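Local coordinates for protein NAD(P)H-flavin oxidoreductase (Staphylococcus epidermidis ATCC 12228, PDB 3GBH) that probably catalyses NAD(P)H-dependent reduction of flavin or nitro compounds, using bound flavin mononucleotide as its redox cofactor, at residues Ser76-Thr81 and Asp160-Gly165. Numbering follows the deposited sequence.
Sequences SRQLTT and DTNPIG. With FMN (flavin mononucleotide), chain H.
Q78 and N162 meet amide to amide beside the flavin: Q78 NE2 donates to N162 OD1 at 2.9 Å. The bond is nearly straight (166° at the hydrogen) and runs close to the axis of the acceptor carbonyl. With the two amide planes only 6° apart, the pair forms one flat polar layer. The pyrimidine edge of the flavin lies near the same plane: Q78 NE2 is 3.1 Å from FMN O2 and N162 ND2 is 3.4 Å from FMN N1. CB and CG of Q78 reach toward the strand, and the bend at chi2 (95°) turns the amide toward the flavin, while N162 extends with CG anti to its backbone N. Over one face of the coplanar amides, I164 CD1 packs 3.9 Å from Q78 CB, and I164 CG2 comes within 3.6 Å of FMN O4. P163 CG sits 3.6 Å from FMN C9, and G165 N makes a weak bond to FMN O4. Further out, N75 OD1 takes a weak bond from Q78 NE2, and backbone bonds to A190 and A188 fix N162 and I164 in the sheet. Q78 and N162 to G165 thereby line one side of the nitroreductase-fold FMN pocket, where P46 of the second subunit packs on P163.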
loop_
_atom_site.group_PDB
_atom_site.type_symbol
_atom_site.label_atom_id
_atom_site.label_comp_id
_atom_site.label_asym_id
_atom_site.label_seq_id
_atom_site.Cartn_x
_atom_site.Cartn_y
_atom_site.Cartn_z
ATOM N N SER B 76 -39.429 13.468 -15.397
ATOM C CA SER B 76 -40.338 12.670 -16.203
ATOM C C SER B 76 -39.588 11.739 -17.157
ATOM O O SER B 76 -40.040 10.625 -17.423
ATOM C CB SER B 76 -41.303 13.569 -16.998
ATOM O OG SER B 76 -40.561 14.359 -17.923
ATOM N N ARG B 77 -38.438 12.164 -17.656
ATOM C CA ARG B 77 -37.715 11.319 -18.597
ATOM C C ARG B 77 -37.158 10.073 -17.923
ATOM O O ARG B 77 -37.192 8.987 -18.504
ATOM C CB ARG B 77 -36.602 12.083 -19.302
ATOM C CG ARG B 77 -36.218 11.413 -20.599
ATOM C CD ARG B 77 -35.589 12.358 -21.580
ATOM N NE ARG B 77 -35.433 11.694 -22.876
ATOM C CZ ARG B 77 -34.453 11.939 -23.744
ATOM N NH1 ARG B 77 -33.503 12.833 -23.473
ATOM N NH2 ARG B 77 -34.417 11.271 -24.894
ATOM N N GLN B 78 -36.647 10.233 -16.698
ATOM C CA GLN B 78 -36.127 9.102 -15.961
ATOM C C GLN B 78 -37.269 8.126 -15.721
ATOM O O GLN B 78 -37.105 6.934 -15.935
ATOM C CB GLN B 78 -35.502 9.497 -14.610
ATOM C CG GLN B 78 -34.259 10.369 -14.673
ATOM C CD GLN B 78 -34.603 11.839 -14.528
ATOM O OE1 GLN B 78 -35.470 12.350 -15.229
ATOM N NE2 GLN B 78 -33.942 12.512 -13.594
ATOM N N LEU B 79 -38.420 8.634 -15.283
ATOM C CA LEU B 79 -39.588 7.786 -15.025
ATOM C C LEU B 79 -40.045 7.024 -16.272
ATOM O O LEU B 79 -40.275 5.807 -16.217
ATOM C CB LEU B 79 -40.780 8.607 -14.511
ATOM C CG LEU B 79 -42.022 7.774 -14.171
ATOM C CD1 LEU B 79 -41.742 6.753 -13.010
ATOM C CD2 LEU B 79 -43.166 8.672 -13.834
ATOM N N THR B 80 -40.218 7.754 -17.369
ATOM C CA THR B 80 -40.624 7.167 -18.643
ATOM C C THR B 80 -39.696 6.085 -19.174
ATOM O O THR B 80 -40.143 4.989 -19.557
ATOM C CB THR B 80 -40.689 8.253 -19.703
ATOM O OG1 THR B 80 -41.740 9.164 -19.352
ATOM C CG2 THR B 80 -40.951 7.648 -21.114
ATOM N N THR B 81 -38.403 6.389 -19.208
ATOM C CA THR B 81 -37.456 5.532 -19.908
ATOM C C THR B 81 -36.919 4.367 -19.055
ATOM O O THR B 81 -36.466 3.355 -19.596
ATOM C CB THR B 81 -36.326 6.356 -20.529
ATOM O OG1 THR B 81 -35.511 6.919 -19.494
ATOM C CG2 THR B 81 -36.893 7.491 -21.431
ATOM N N ASP B 160 -27.515 1.018 -14.729
ATOM C CA ASP B 160 -27.255 2.322 -14.169
ATOM C C ASP B 160 -28.466 2.817 -13.431
ATOM O O ASP B 160 -29.570 2.305 -13.622
ATOM C CB ASP B 160 -26.838 3.288 -15.255
ATOM C CG ASP B 160 -25.383 3.074 -15.673
ATOM O OD1 ASP B 160 -24.486 3.489 -14.891
ATOM O OD2 ASP B 160 -25.139 2.470 -16.748
ATOM N N THR B 161 -28.245 3.804 -12.576
ATOM C CA THR B 161 -29.281 4.376 -11.749
ATOM C C THR B 161 -29.192 5.895 -11.685
ATOM O O THR B 161 -28.185 6.493 -12.096
ATOM C CB THR B 161 -29.206 3.855 -10.304
ATOM O OG1 THR B 161 -27.923 4.160 -9.755
ATOM C CG2 THR B 161 -29.502 2.348 -10.250
ATOM N N ASN B 162 -30.250 6.483 -11.143
ATOM C CA ASN B 162 -30.321 7.930 -10.842
ATOM C C ASN B 162 -31.122 8.065 -9.570
ATOM O O ASN B 162 -32.344 7.776 -9.559
ATOM C CB ASN B 162 -30.975 8.701 -11.990
ATOM C CG ASN B 162 -31.113 10.223 -11.735
ATOM O OD1 ASN B 162 -31.963 10.846 -12.338
ATOM N ND2 ASN B 162 -30.269 10.812 -10.881
ATOM N N PRO B 163 -30.450 8.443 -8.469
ATOM C CA PRO B 163 -31.231 8.711 -7.250
ATOM C C PRO B 163 -31.969 10.013 -7.389
ATOM O O PRO B 163 -31.444 10.957 -7.972
ATOM C CB PRO B 163 -30.173 8.738 -6.148
ATOM C CG PRO B 163 -28.913 9.157 -6.840
ATOM C CD PRO B 163 -29.006 8.637 -8.255
ATOM N N ILE B 164 -33.191 10.058 -6.859
ATOM C CA ILE B 164 -34.125 11.125 -7.134
ATOM C C ILE B 164 -34.841 11.487 -5.828
ATOM O O ILE B 164 -35.382 10.608 -5.145
ATOM C CB ILE B 164 -35.138 10.704 -8.258
ATOM C CG1 ILE B 164 -34.423 10.616 -9.617
ATOM C CG2 ILE B 164 -36.300 11.689 -8.379
ATOM C CD1 ILE B 164 -35.196 9.986 -10.758
ATOM N N GLY B 165 -34.786 12.777 -5.476
ATOM C CA GLY B 165 -35.464 13.324 -4.313
ATOM C C GLY B 165 -36.537 14.294 -4.748
ATOM O O GLY B 165 -37.407 14.643 -3.971
HETATM N N1 FMN H . -31.035 13.967 -9.993
HETATM C C2 FMN H . -32.127 14.324 -10.771
HETATM O O2 FMN H . -32.045 14.394 -12.001
HETATM N N3 FMN H . -33.314 14.625 -10.156
HETATM C C4 FMN H . -33.442 14.558 -8.766
HETATM O O4 FMN H . -34.535 14.844 -8.242
HETATM C C4A FMN H . -32.344 14.219 -7.993
HETATM N N5 FMN H . -32.412 14.178 -6.611
HETATM C C5A FMN H . -31.437 13.525 -5.887
HETATM C C6 FMN H . -31.653 13.157 -4.548
HETATM C C7 FMN H . -30.677 12.501 -3.829
HETATM C C7M FMN H . -30.922 12.118 -2.394
HETATM C C8 FMN H . -29.449 12.217 -4.437
HETATM C C8M FMN H . -28.344 11.502 -3.723
HETATM C C9 FMN H . -29.234 12.582 -5.754
HETATM C C9A FMN H . -30.216 13.230 -6.509
HETATM N N10 FMN H . -30.013 13.586 -7.851
HETATM C C10 FMN H . -31.125 13.929 -8.620
HETATM C "C1'" FMN H . -28.733 13.206 -8.568
HETATM C "C2'" FMN H . -27.649 14.188 -8.123
HETATM O "O2'" FMN H . -27.790 15.432 -8.788
HETATM C "C3'" FMN H . -26.273 13.573 -8.399
HETATM O "O3'" FMN H . -26.109 12.440 -7.584
HETATM C "C4'" FMN H . -25.102 14.532 -8.179
HETATM O "O4'" FMN H . -25.188 15.599 -9.124
HETATM C "C5'" FMN H . -23.778 13.787 -8.325
HETATM O "O5'" FMN H . -23.663 13.247 -9.636
HETATM P P FMN H . -23.436 11.679 -9.842
HETATM O O1P FMN H . -23.312 11.373 -11.307
HETATM O O2P FMN H . -24.582 10.965 -9.188
HETATM O O3P FMN H . -22.173 11.246 -9.136
#